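Local atomic coordinates of outer protein YopM (Yersinia pestis, PDB entry 1JL5), a protein that acts as a virulence effector made of leucine-rich repeats, probably altering host cell physiology in ways that promote bacterial survival in host tissues. Residues Pro353-Asn358 / Pro373-Ser378; Ser63-Cys68 / Glu88-Leu93; Pro169-Ser174 / Pro189-Leu194; Thr240-Asp245 / Asp254-Leu259. One frame throughout, in Å; residues are numbered along the deposited sequence.

Contact 1 (Pro353-Asn358 / Pro373-Ser378); sequences PELPQN and PDIPES
Segments 353-358 and 373-378 run side by side as two extended, proline-rich strings, their end-to-end directions only 8° apart, and the CA atoms of Gln-357 and Pro-376 come within 5.3 Å. Leu-355 carries the apolar half. Its CG lies anti to the carbonyl carbon (chi1 -60°), which sends the isobutyl group between the rings of Pro-373 and Pro-376: CD1 reaches CG of Pro-373 at 3.6 Å and also touches CD1 of Ile-375, whereas CB presses tightly on CD of Pro-376 at 3.4 Å, the leucine lying roughly at a right angle across that ring. The same Pro-376 ring is met on CG by the carbonyl O of Pro-356 and on CB by the amide oxygen of Gln-357, whose chain bends at chi2 to return over it. The polar half is bridged by water. One water accepts from N of Leu-355 (2.7 Å) and donates to O of Asp-374; a second links O and OE1 of Gln-357 to N of Ser-378; a third joins OE1 of Gln-357 to N of Glu-377. Ser-378 OG hydrogen-bonds O of Leu-359 and lies 2.7 Å from O of Gln-357, a second acceptor for which its one proton is not settled. Asn-358 reaches the second subunit, packing on its Ser-102. These are successive proline-rich returns of the solenoid: Leu-355 continues inward onto Leu-335 and onto Leu-362 of strand 361-363, and Ile-375 packs on Leu-382 and Met-384 of the last strand, 381-385.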
loop_
_atom_site.group_PDB
_atom_site.type_symbol
_atom_site.label_atom_id
_atom_site.label_comp_id
_atom_site.label_asym_id
_atom_site.label_seq_id
_atom_site.Cartn_x
_atom_site.Cartn_y
_atom_site.Cartn_z
ATOM N N PRO A 353 6.995 -7.505 24.365
ATOM C CA PRO A 353 7.421 -8.540 25.310
ATOM C C PRO A 353 8.465 -9.432 24.653
ATOM O O PRO A 353 8.653 -9.387 23.435
ATOM C CB PRO A 353 6.127 -9.298 25.601
ATOM C CG PRO A 353 5.062 -8.267 25.375
ATOM C CD PRO A 353 5.544 -7.571 24.131
ATOM N N GLU A 354 9.142 -10.239 25.460
ATOM C CA GLU A 354 10.144 -11.148 24.931
ATOM C C GLU A 354 9.471 -11.952 23.833
ATOM O O GLU A 354 8.403 -12.528 24.031
ATOM C CB GLU A 354 10.641 -12.082 26.023
ATOM C CG GLU A 354 11.747 -13.000 25.561
ATOM C CD GLU A 354 12.297 -13.832 26.689
ATOM O OE1 GLU A 354 11.538 -14.657 27.238
ATOM O OE2 GLU A 354 13.485 -13.654 27.029
ATOM N N LEU A 355 10.096 -11.985 22.670
ATOM C CA LEU A 355 9.530 -12.691 21.541
ATOM C C LEU A 355 9.729 -14.192 21.610
ATOM O O LEU A 355 10.804 -14.670 21.950
ATOM C CB LEU A 355 10.135 -12.151 20.251
ATOM C CG LEU A 355 9.868 -10.659 20.034
ATOM C CD1 LEU A 355 10.554 -10.196 18.761
ATOM C CD2 LEU A 355 8.354 -10.420 19.955
ATOM N N PRO A 356 8.676 -14.958 21.298
ATOM C CA PRO A 356 8.796 -16.416 21.333
ATOM C C PRO A 356 9.795 -16.830 20.257
ATOM O O PRO A 356 9.895 -16.185 19.215
ATOM C CB PRO A 356 7.372 -16.884 21.053
ATOM C CG PRO A 356 6.815 -15.785 20.197
ATOM C CD PRO A 356 7.327 -14.544 20.881
ATOM N N GLN A 357 10.530 -17.902 20.516
ATOM C CA GLN A 357 11.560 -18.378 19.602
ATOM C C GLN A 357 11.129 -18.890 18.238
ATOM O O GLN A 357 11.971 -19.130 17.380
ATOM C CB GLN A 357 12.406 -19.441 20.307
ATOM C CG GLN A 357 13.199 -18.875 21.469
ATOM C CD GLN A 357 13.944 -17.614 21.078
ATOM O OE1 GLN A 357 14.655 -17.587 20.071
ATOM N NE2 GLN A 357 13.787 -16.558 21.874
ATOM N N ASN A 358 9.834 -19.070 18.030
ATOM C CA ASN A 358 9.335 -19.543 16.742
ATOM C C ASN A 358 8.602 -18.406 16.030
ATOM O O ASN A 358 7.942 -18.624 15.012
ATOM C CB ASN A 358 8.379 -20.724 16.938
ATOM C CG ASN A 358 9.016 -22.060 16.608
ATOM O OD1 ASN A 358 9.026 -22.488 15.454
ATOM N ND2 ASN A 358 9.558 -22.727 17.624
ATOM N N PRO A 373 12.675 -5.238 20.506
ATOM C CA PRO A 373 12.924 -6.416 21.334
ATOM C C PRO A 373 13.952 -7.287 20.632
ATOM O O PRO A 373 14.189 -7.129 19.433
ATOM C CB PRO A 373 11.558 -7.078 21.383
ATOM C CG PRO A 373 11.044 -6.823 19.992
ATOM C CD PRO A 373 11.402 -5.365 19.773
ATOM N N ASP A 374 14.581 -8.194 21.370
ATOM C CA ASP A 374 15.541 -9.081 20.743
ATOM C C ASP A 374 14.729 -9.851 19.716
ATOM O O ASP A 374 13.646 -10.348 20.013
ATOM C CB ASP A 374 16.151 -10.041 21.766
ATOM C CG ASP A 374 17.024 -9.332 22.776
ATOM O OD1 ASP A 374 17.904 -8.553 22.349
ATOM O OD2 ASP A 374 16.835 -9.553 23.993
ATOM N N ILE A 375 15.239 -9.930 18.498
ATOM C CA ILE A 375 14.531 -10.629 17.446
ATOM C C ILE A 375 14.965 -12.076 17.338
ATOM O O ILE A 375 16.113 -12.368 17.013
ATOM C CB ILE A 375 14.751 -9.940 16.087
ATOM C CG1 ILE A 375 14.326 -8.473 16.183
ATOM C CG2 ILE A 375 13.970 -10.655 15.005
ATOM C CD1 ILE A 375 12.929 -8.270 16.763
ATOM N N PRO A 376 14.051 -13.011 17.632
ATOM C CA PRO A 376 14.404 -14.426 17.538
ATOM C C PRO A 376 14.875 -14.702 16.118
ATOM O O PRO A 376 14.406 -14.069 15.170
ATOM C CB PRO A 376 13.087 -15.128 17.860
ATOM C CG PRO A 376 12.459 -14.194 18.848
ATOM C CD PRO A 376 12.705 -12.841 18.206
ATOM N N GLU A 377 15.805 -15.639 15.973
ATOM C CA GLU A 377 16.332 -15.983 14.661
ATOM C C GLU A 377 15.201 -16.467 13.764
ATOM O O GLU A 377 15.291 -16.404 12.537
ATOM C CB GLU A 377 17.399 -17.073 14.792
ATOM C CG GLU A 377 18.724 -16.732 14.123
ATOM C CD GLU A 377 19.491 -15.640 14.852
ATOM O OE1 GLU A 377 18.918 -14.551 15.078
ATOM O OE2 GLU A 377 20.672 -15.871 15.195
ATOM N N SER A 378 14.129 -16.948 14.381
ATOM C CA SER A 378 12.983 -17.448 13.632
ATOM C C SER A 378 12.262 -16.344 12.860
ATOM O O SER A 378 11.661 -16.598 11.821
ATOM C CB SER A 378 11.995 -18.120 14.579
ATOM O OG SER A 378 11.575 -17.209 15.578
HETATM O O HOH W 1 12.447 -10.724 22.242
HETATM O O HOH W 2 14.271 -18.170 17.058
HETATM O O HOH W 3 16.780 -16.856 18.399
#

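Contact 2 (Ser63-Cys68 / Glu88-Leu93); sequences SRLRDC and ELPPHL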
loop_
_atom_site.group_PDB
_atom_site.type_symbol
_atom_site.label_atom_id
_atom_site.label_comp_id
_atom_site.label_asym_id
_atom_site.label_seq_id
_atom_site.Cartn_x
_atom_site.Cartn_y
_atom_site.Cartn_z
ATOM N N SER A 63 -13.534 -27.822 -30.341
ATOM C CA SER A 63 -12.640 -28.941 -30.118
ATOM C C SER A 63 -13.037 -29.650 -28.827
ATOM O O SER A 63 -13.075 -30.877 -28.769
ATOM C CB SER A 63 -11.200 -28.447 -30.018
ATOM O OG SER A 63 -10.328 -29.524 -29.738
ATOM N N ARG A 64 -13.337 -28.867 -27.793
ATOM C CA ARG A 64 -13.735 -29.421 -26.502
ATOM C C ARG A 64 -15.085 -30.099 -26.680
ATOM O O ARG A 64 -15.312 -31.206 -26.198
ATOM C CB ARG A 64 -13.876 -28.311 -25.457
ATOM C CG ARG A 64 -12.653 -27.419 -25.269
ATOM C CD ARG A 64 -11.593 -28.076 -24.416
ATOM N NE ARG A 64 -10.442 -27.195 -24.216
ATOM C CZ ARG A 64 -10.462 -26.076 -23.498
ATOM N NH1 ARG A 64 -11.575 -25.684 -22.894
ATOM N NH2 ARG A 64 -9.362 -25.339 -23.393
ATOM N N LEU A 65 -15.982 -29.413 -27.375
ATOM C CA LEU A 65 -17.317 -29.934 -27.624
ATOM C C LEU A 65 -17.240 -31.278 -28.325
ATOM O O LEU A 65 -17.858 -32.254 -27.900
ATOM C CB LEU A 65 -18.100 -28.947 -28.485
ATOM C CG LEU A 65 -18.579 -27.702 -27.745
ATOM C CD1 LEU A 65 -18.901 -26.598 -28.729
ATOM C CD2 LEU A 65 -19.794 -28.071 -26.904
ATOM N N ARG A 66 -16.472 -31.318 -29.404
ATOM C CA ARG A 66 -16.314 -32.534 -30.181
ATOM C C ARG A 66 -15.727 -33.637 -29.325
ATOM O O ARG A 66 -16.265 -34.743 -29.269
ATOM C CB ARG A 66 -15.408 -32.270 -31.381
ATOM C CG ARG A 66 -15.936 -31.210 -32.322
ATOM C CD ARG A 66 -14.988 -31.039 -33.479
ATOM N NE ARG A 66 -14.832 -32.297 -34.197
ATOM C CZ ARG A 66 -15.304 -32.522 -35.417
ATOM N NH1 ARG A 66 -15.960 -31.568 -36.065
ATOM N NH2 ARG A 66 -15.124 -33.704 -35.982
ATOM N N ASP A 67 -14.618 -33.335 -28.658
ATOM C CA ASP A 67 -13.974 -34.322 -27.812
ATOM C C ASP A 67 -14.975 -34.833 -26.793
ATOM O O ASP A 67 -15.078 -36.034 -26.546
ATOM C CB ASP A 67 -12.774 -33.716 -27.092
ATOM C CG ASP A 67 -11.955 -34.761 -26.376
ATOM O OD1 ASP A 67 -11.447 -35.672 -27.064
ATOM O OD2 ASP A 67 -11.827 -34.683 -25.134
ATOM N N CYS A 68 -15.725 -33.911 -26.208
ATOM C CA CYS A 68 -16.721 -34.281 -25.225
ATOM C C CYS A 68 -17.744 -35.208 -25.855
ATOM O O CYS A 68 -18.072 -36.261 -25.308
ATOM C CB CYS A 68 -17.423 -33.041 -24.692
ATOM S SG CYS A 68 -18.736 -33.447 -23.558
ATOM N N GLU A 88 -25.332 -25.800 -29.001
ATOM C CA GLU A 88 -26.021 -26.891 -28.345
ATOM C C GLU A 88 -24.951 -27.735 -27.673
ATOM O O GLU A 88 -23.896 -27.983 -28.247
ATOM C CB GLU A 88 -26.774 -27.729 -29.367
ATOM C CG GLU A 88 -27.772 -28.681 -28.747
ATOM C CD GLU A 88 -28.458 -29.528 -29.793
ATOM O OE1 GLU A 88 -28.778 -28.977 -30.863
ATOM O OE2 GLU A 88 -28.676 -30.732 -29.544
ATOM N N LEU A 89 -25.229 -28.184 -26.458
ATOM C CA LEU A 89 -24.267 -28.975 -25.705
ATOM C C LEU A 89 -24.319 -30.451 -26.036
ATOM O O LEU A 89 -25.331 -30.949 -26.526
ATOM C CB LEU A 89 -24.532 -28.802 -24.212
ATOM C CG LEU A 89 -24.503 -27.362 -23.699
ATOM C CD1 LEU A 89 -25.018 -27.319 -22.275
ATOM C CD2 LEU A 89 -23.082 -26.821 -23.791
ATOM N N PRO A 90 -23.213 -31.171 -25.800
ATOM C CA PRO A 90 -23.260 -32.601 -26.096
ATOM C C PRO A 90 -24.509 -33.096 -25.369
ATOM O O PRO A 90 -24.791 -32.669 -24.251
ATOM C CB PRO A 90 -21.961 -33.108 -25.491
ATOM C CG PRO A 90 -21.021 -31.972 -25.807
ATOM C CD PRO A 90 -21.850 -30.751 -25.431
ATOM N N PRO A 91 -25.277 -33.992 -26.004
ATOM C CA PRO A 91 -26.519 -34.565 -25.475
ATOM C C PRO A 91 -26.577 -35.092 -24.043
ATOM O O PRO A 91 -27.548 -34.842 -23.326
ATOM C CB PRO A 91 -26.859 -35.646 -26.500
ATOM C CG PRO A 91 -25.510 -36.079 -26.986
ATOM C CD PRO A 91 -24.816 -34.754 -27.178
ATOM N N HIS A 92 -25.559 -35.817 -23.608
ATOM C CA HIS A 92 -25.617 -36.376 -22.266
ATOM C C HIS A 92 -24.617 -35.771 -21.310
ATOM O O HIS A 92 -24.115 -36.433 -20.402
ATOM C CB HIS A 92 -25.454 -37.891 -22.350
ATOM C CG HIS A 92 -26.401 -38.527 -23.318
ATOM N ND1 HIS A 92 -26.067 -38.774 -24.631
ATOM C CD2 HIS A 92 -27.707 -38.868 -23.191
ATOM C CE1 HIS A 92 -27.125 -39.238 -25.273
ATOM N NE2 HIS A 92 -28.133 -39.303 -24.420
ATOM N N LEU A 93 -24.346 -34.491 -21.521
ATOM C CA LEU A 93 -23.415 -33.778 -20.681
ATOM C C LEU A 93 -23.961 -33.795 -19.264
ATOM O O LEU A 93 -25.138 -33.526 -19.030
ATOM C CB LEU A 93 -23.263 -32.340 -21.169
ATOM C CG LEU A 93 -22.089 -31.573 -20.570
ATOM C CD1 LEU A 93 -20.790 -32.263 -20.955
ATOM C CD2 LEU A 93 -22.109 -30.138 -21.072
#
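Leu-65 of helix 58-71 meets Pro-90 in the loop that follows strand 75-77, their CA atoms 6.7 Å apart. The leucine's CD2 touches CD of the proline ring at 3.7 Å, the two side chains crossing at about a right angle, and the backbone O of Leu-65 lies 3.8 Å from Pro-90 CG. One helical turn further on, Cys-68 points directly at the loop. Its SG stands anti to the backbone N (chi1 176°), which extends the sulfur away from the helix to a place between two loop residues: 3.5 Å from CG of Pro-90 and 3.5 Å from CD1 of Leu-93. Both belong to the type I turn from Pro-90 to Leu-93, closed by a weak bond from N of Leu-93 to O of Pro-90. Behind the contact, Leu-65, Pro-90 and Leu-93 all rest on Leu-76 of strand 75-77, and Trp-43 of helix 36-48 packs on Leu-65 and gives its NE1 proton to O of Glu-88. No hydrogen bond joins the two segments themselves. Carbon and sulfur alone meet at the closest points, so helix 58-71 is seated on the first leucine-rich repeats by apolar packing, with the polar ties supplied from around it.

Contact 3 (Pro169-Ser174 / Pro189-Leu194); sequences PDLPPS and PELQNL
Leu-171 is wedged against Pro-189 and Leu-191 at the tight end of this contact. With CG anti to the carbonyl carbon (chi1 -53°), its branch point meets the CG corner of the Pro-189 ring, CG to CG 3.5 Å, and the two side chains cross at about a right angle. CD1 goes on to CD2 of Leu-191 at 3.3 Å, closer than ordinary van der Waals contact. Leu-194 closes the group more gently, its CD2 at 3.8 Å from CD1 of Leu-171; it ends the type I turn that begins at Leu-191, closed by the bond from N of Leu-194 to O of Leu-191. The other side is wet and open. A water accepts from N of Glu-190 (2.8 Å) and donates to OD1 of Asp-170, an exposed carboxylate that also runs alongside CB of Pro-189 at 3.7 Å. A second water spans N of Leu-171 and O of Glu-190. With no direct hydrogen bond between the segments, neighbouring repeat loops adhere through prolines and leucines, while bridging water satisfies the backbone N-H of Leu-171 and of Glu-190, in loops that are not strands.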
loop_
_atom_site.group_PDB
_atom_site.type_symbol
_atom_site.label_atom_id
_atom_site.label_comp_id
_atom_site.label_asym_id
_atom_site.label_seq_id
_atom_site.Cartn_x
_atom_site.Cartn_y
_atom_site.Cartn_z
ATOM N N PRO A 169 -34.479 -17.736 -4.510
ATOM C CA PRO A 169 -35.713 -18.521 -4.437
ATOM C C PRO A 169 -35.558 -19.423 -3.215
ATOM O O PRO A 169 -34.448 -19.578 -2.698
ATOM C CB PRO A 169 -35.689 -19.315 -5.739
ATOM C CG PRO A 169 -34.915 -18.423 -6.666
ATOM C CD PRO A 169 -33.788 -17.952 -5.790
ATOM N N ASP A 170 -36.647 -20.009 -2.737
ATOM C CA ASP A 170 -36.519 -20.889 -1.590
ATOM C C ASP A 170 -35.540 -21.978 -1.980
ATOM O O ASP A 170 -35.477 -22.387 -3.138
ATOM C CB ASP A 170 -37.872 -21.473 -1.196
ATOM C CG ASP A 170 -38.798 -20.425 -0.632
ATOM O OD1 ASP A 170 -38.289 -19.452 -0.034
ATOM O OD2 ASP A 170 -40.026 -20.573 -0.775
ATOM N N LEU A 171 -34.765 -22.440 -1.013
ATOM C CA LEU A 171 -33.753 -23.436 -1.288
ATOM C C LEU A 171 -34.233 -24.873 -1.216
ATOM O O LEU A 171 -35.147 -25.202 -0.460
ATOM C CB LEU A 171 -32.577 -23.221 -0.343
ATOM C CG LEU A 171 -32.082 -21.773 -0.418
ATOM C CD1 LEU A 171 -31.045 -21.525 0.663
ATOM C CD2 LEU A 171 -31.516 -21.500 -1.813
ATOM N N PRO A 172 -33.617 -25.750 -2.020
ATOM C CA PRO A 172 -33.977 -27.166 -2.050
ATOM C C PRO A 172 -33.428 -27.858 -0.813
ATOM O O PRO A 172 -32.325 -27.554 -0.365
ATOM C CB PRO A 172 -33.302 -27.657 -3.324
ATOM C CG PRO A 172 -32.035 -26.851 -3.336
ATOM C CD PRO A 172 -32.548 -25.462 -2.995
ATOM N N PRO A 173 -34.196 -28.792 -0.241
ATOM C CA PRO A 173 -33.770 -29.526 0.951
ATOM C C PRO A 173 -32.421 -30.196 0.744
ATOM O O PRO A 173 -31.731 -30.532 1.703
ATOM C CB PRO A 173 -34.889 -30.543 1.142
ATOM C CG PRO A 173 -36.093 -29.796 0.645
ATOM C CD PRO A 173 -35.573 -29.156 -0.620
ATOM N N SER A 174 -32.048 -30.393 -0.515
ATOM C CA SER A 174 -30.783 -31.034 -0.838
ATOM C C SER A 174 -29.615 -30.067 -0.717
ATOM O O SER A 174 -28.456 -30.480 -0.711
ATOM C CB SER A 174 -30.822 -31.583 -2.261
ATOM O OG SER A 174 -31.153 -30.557 -3.180
ATOM N N PRO A 189 -33.643 -16.792 1.883
ATOM C CA PRO A 189 -34.859 -17.579 2.069
ATOM C C PRO A 189 -34.713 -18.326 3.387
ATOM O O PRO A 189 -33.640 -18.319 3.990
ATOM C CB PRO A 189 -34.853 -18.507 0.861
ATOM C CG PRO A 189 -33.389 -18.691 0.595
ATOM C CD PRO A 189 -32.851 -17.293 0.749
ATOM N N GLU A 190 -35.788 -18.952 3.843
ATOM C CA GLU A 190 -35.735 -19.706 5.083
ATOM C C GLU A 190 -34.630 -20.733 4.924
ATOM O O GLU A 190 -34.481 -21.335 3.864
ATOM C CB GLU A 190 -37.073 -20.397 5.334
ATOM C CG GLU A 190 -37.092 -21.259 6.576
ATOM C CD GLU A 190 -38.467 -21.819 6.855
ATOM O OE1 GLU A 190 -39.036 -22.474 5.954
ATOM O OE2 GLU A 190 -38.974 -21.605 7.976
ATOM N N LEU A 191 -33.855 -20.936 5.980
ATOM C CA LEU A 191 -32.744 -21.869 5.914
ATOM C C LEU A 191 -32.814 -22.965 6.959
ATOM O O LEU A 191 -32.328 -24.070 6.739
ATOM C CB LEU A 191 -31.433 -21.105 6.104
ATOM C CG LEU A 191 -31.226 -19.880 5.213
ATOM C CD1 LEU A 191 -30.054 -19.056 5.737
ATOM C CD2 LEU A 191 -30.992 -20.329 3.781
ATOM N N GLN A 192 -33.411 -22.644 8.101
ATOM C CA GLN A 192 -33.500 -23.577 9.215
ATOM C C GLN A 192 -34.019 -24.961 8.858
ATOM O O GLN A 192 -33.711 -25.928 9.545
ATOM C CB GLN A 192 -34.353 -22.974 10.334
ATOM C CG GLN A 192 -35.836 -22.894 10.034
ATOM C CD GLN A 192 -36.569 -22.015 11.026
ATOM O OE1 GLN A 192 -36.366 -22.125 12.237
ATOM N NE2 GLN A 192 -37.427 -21.135 10.519
ATOM N N ASN A 193 -34.785 -25.067 7.779
ATOM C CA ASN A 193 -35.327 -26.360 7.382
ATOM C C ASN A 193 -34.495 -27.088 6.341
ATOM O O ASN A 193 -34.918 -28.112 5.805
ATOM C CB ASN A 193 -36.762 -26.197 6.889
ATOM C CG ASN A 193 -37.673 -25.648 7.964
ATOM O OD1 ASN A 193 -37.691 -26.152 9.088
ATOM N ND2 ASN A 193 -38.433 -24.608 7.631
ATOM N N LEU A 194 -33.314 -26.556 6.049
ATOM C CA LEU A 194 -32.421 -27.200 5.100
ATOM C C LEU A 194 -31.597 -28.169 5.928
ATOM O O LEU A 194 -30.666 -27.778 6.625
ATOM C CB LEU A 194 -31.520 -26.172 4.410
ATOM C CG LEU A 194 -32.083 -25.415 3.198
ATOM C CD1 LEU A 194 -33.527 -25.807 2.924
ATOM C CD2 LEU A 194 -31.962 -23.929 3.440
HETATM O O HOH W 4 -38.181 -18.697 2.473
HETATM O O HOH W 5 -35.575 -21.807 1.538
#

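Contact 4 (Thr240-Asp245 / Asp254-Leu259); sequences TTIYAD and DLPPSL
Ile-242, on strand 241-243, reaches across to Pro-256 and Leu-259 of the loop that follows. The end of Ile-242, CD1, abuts the CD-CG edge of the Pro-256 ring, 3.4 Å from CD and 3.5 Å from CG, both tight. Leu-259 crosses Ile-242 at about a right angle, its CD1 at 3.6 Å from CG1. That same methyl also lies 3.4 Å from the backbone O of Thr-240. The extended chi1 of -170° in Leu-259, which sets CG opposite the backbone N, carries the methyl back to the strand. At the start of the strand segment, Thr-240 turns its methyl, CG2, to O of Ser-258 at 3.3 Å, and the CA atoms of Thr-240 and Leu-259 are only 3.9 Å apart.

The next shell fixes these groups. Pro-256 and Leu-259 are the ends of a type I turn, closed by the bond from N of Leu-259 to O of Pro-256 (2.9 Å). Thr-240 sends OG1 the other way, to O of Glu-218, and its backbone bonds to Glu-218 on one flank and to Glu-260 and Ala-261 on the other. Ile-242 is flanked in turn by Ile-220 and Leu-262 of the adjoining strands. Ser-278 OG bonds to O of Leu-259. Beyond the strand the chain runs on to Asn-246, a calcium ligand. A short parallel strand whose inward side chain packs on the return that leads into the next repeat is characteristic of a leucine-rich repeat solenoid, with Ile-242 and Leu-259 filling its core.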
loop_
_atom_site.group_PDB
_atom_site.type_symbol
_atom_site.label_atom_id
_atom_site.label_comp_id
_atom_site.label_asym_id
_atom_site.label_seq_id
_atom_site.Cartn_x
_atom_site.Cartn_y
_atom_site.Cartn_z
ATOM N N THR A 240 -19.137 -23.990 12.772
ATOM C CA THR A 240 -17.779 -23.767 13.229
ATOM C C THR A 240 -17.200 -22.487 12.671
ATOM O O THR A 240 -16.191 -21.986 13.158
ATOM C CB THR A 240 -16.891 -24.931 12.828
ATOM O OG1 THR A 240 -17.045 -25.172 11.427
ATOM C CG2 THR A 240 -17.287 -26.186 13.602
ATOM N N THR A 241 -17.837 -21.953 11.642
ATOM C CA THR A 241 -17.348 -20.725 11.059
ATOM C C THR A 241 -18.420 -19.686 10.916
ATOM O O THR A 241 -19.463 -19.920 10.315
ATOM C CB THR A 241 -16.724 -20.956 9.683
ATOM O OG1 THR A 241 -15.496 -21.669 9.843
ATOM C CG2 THR A 241 -16.444 -19.622 8.994
ATOM N N ILE A 242 -18.158 -18.527 11.491
ATOM C CA ILE A 242 -19.087 -17.431 11.380
ATOM C C ILE A 242 -18.320 -16.206 10.971
ATOM O O ILE A 242 -17.400 -15.779 11.659
ATOM C CB ILE A 242 -19.788 -17.090 12.699
ATOM C CG1 ILE A 242 -20.741 -18.208 13.103
ATOM C CG2 ILE A 242 -20.562 -15.771 12.536
ATOM C CD1 ILE A 242 -21.393 -17.950 14.439
ATOM N N TYR A 243 -18.694 -15.665 9.825
ATOM C CA TYR A 243 -18.110 -14.440 9.331
ATOM C C TYR A 243 -19.301 -13.524 9.301
ATOM O O TYR A 243 -20.255 -13.763 8.565
ATOM C CB TYR A 243 -17.543 -14.623 7.926
ATOM C CG TYR A 243 -16.096 -15.032 7.942
ATOM C CD1 TYR A 243 -15.679 -16.150 8.656
ATOM C CD2 TYR A 243 -15.137 -14.287 7.263
ATOM C CE1 TYR A 243 -14.347 -16.519 8.699
ATOM C CE2 TYR A 243 -13.792 -14.646 7.299
ATOM C CZ TYR A 243 -13.407 -15.764 8.021
ATOM O OH TYR A 243 -12.081 -16.123 8.080
ATOM N N ALA A 244 -19.268 -12.507 10.147
ATOM C CA ALA A 244 -20.349 -11.539 10.215
ATOM C C ALA A 244 -19.673 -10.186 10.315
ATOM O O ALA A 244 -20.190 -9.239 10.904
ATOM C CB ALA A 244 -21.220 -11.805 11.432
ATOM N N ASP A 245 -18.484 -10.123 9.735
ATOM C CA ASP A 245 -17.703 -8.906 9.718
ATOM C C ASP A 245 -18.491 -7.872 8.945
ATOM O O ASP A 245 -19.420 -8.203 8.210
ATOM C CB ASP A 245 -16.386 -9.139 8.991
ATOM C CG ASP A 245 -16.599 -9.677 7.588
ATOM O OD1 ASP A 245 -16.994 -10.856 7.462
ATOM O OD2 ASP A 245 -16.395 -8.922 6.615
ATOM N N ASP A 254 -25.256 -16.013 21.775
ATOM C CA ASP A 254 -24.424 -17.034 22.362
ATOM C C ASP A 254 -23.924 -17.736 21.119
ATOM O O ASP A 254 -24.690 -18.027 20.203
ATOM C CB ASP A 254 -25.274 -17.943 23.224
ATOM C CG ASP A 254 -25.847 -17.207 24.393
ATOM O OD1 ASP A 254 -25.041 -16.700 25.191
ATOM O OD2 ASP A 254 -27.084 -17.110 24.503
ATOM N N LEU A 255 -22.630 -17.982 21.079
ATOM C CA LEU A 255 -22.018 -18.582 19.917
ATOM C C LEU A 255 -22.244 -20.067 19.725
ATOM O O LEU A 255 -22.653 -20.773 20.644
ATOM C CB LEU A 255 -20.526 -18.296 19.963
ATOM C CG LEU A 255 -20.246 -16.795 19.963
ATOM C CD1 LEU A 255 -18.772 -16.544 20.190
ATOM C CD2 LEU A 255 -20.710 -16.200 18.635
ATOM N N PRO A 256 -22.013 -20.554 18.500
ATOM C CA PRO A 256 -22.196 -21.983 18.274
ATOM C C PRO A 256 -21.202 -22.606 19.247
ATOM O O PRO A 256 -20.048 -22.198 19.300
ATOM C CB PRO A 256 -21.789 -22.147 16.817
ATOM C CG PRO A 256 -22.237 -20.836 16.210
ATOM C CD PRO A 256 -21.763 -19.841 17.234
ATOM N N PRO A 257 -21.642 -23.588 20.042
ATOM C CA PRO A 257 -20.745 -24.220 21.010
ATOM C C PRO A 257 -19.428 -24.741 20.452
ATOM O O PRO A 257 -18.435 -24.811 21.164
ATOM C CB PRO A 257 -21.614 -25.322 21.614
ATOM C CG PRO A 257 -22.547 -25.668 20.490
ATOM C CD PRO A 257 -22.922 -24.310 19.961
ATOM N N SER A 258 -19.410 -25.103 19.180
ATOM C CA SER A 258 -18.185 -25.620 18.596
ATOM C C SER A 258 -17.597 -24.654 17.589
ATOM O O SER A 258 -16.832 -25.044 16.712
ATOM C CB SER A 258 -18.452 -26.968 17.935
ATOM O OG SER A 258 -18.853 -27.913 18.906
ATOM N N LEU A 259 -17.957 -23.387 17.719
ATOM C CA LEU A 259 -17.453 -22.378 16.809
ATOM C C LEU A 259 -15.936 -22.435 16.796
ATOM O O LEU A 259 -15.297 -22.502 17.844
ATOM C CB LEU A 259 -17.904 -20.991 17.254
ATOM C CG LEU A 259 -17.616 -19.892 16.234
ATOM C CD1 LEU A 259 -18.408 -20.173 14.963
ATOM C CD2 LEU A 259 -17.998 -18.545 16.818
#

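In the fold
From the N terminus the contacts follow in series, none enclosing or crossing another. Contact 2 comes first, joining helix 58-71 to the loop after strand 75-77 and so capping the solenoid with the helical end. Contact 3 then joins the returns on either side of strand 177-179, and contact 4 closes a shorter loop; their centres are about 20 Å apart. Contact 1, near the modelled C terminus, again ties two successive returns, around strand 361-363. It lies across the chain's centre from contact 2, centres about 59 Å apart. Contacts 1 and 3 thus join coil to coil, whereas contact 4 joins a strand to the return that follows it, reaching into the start of the next repeat.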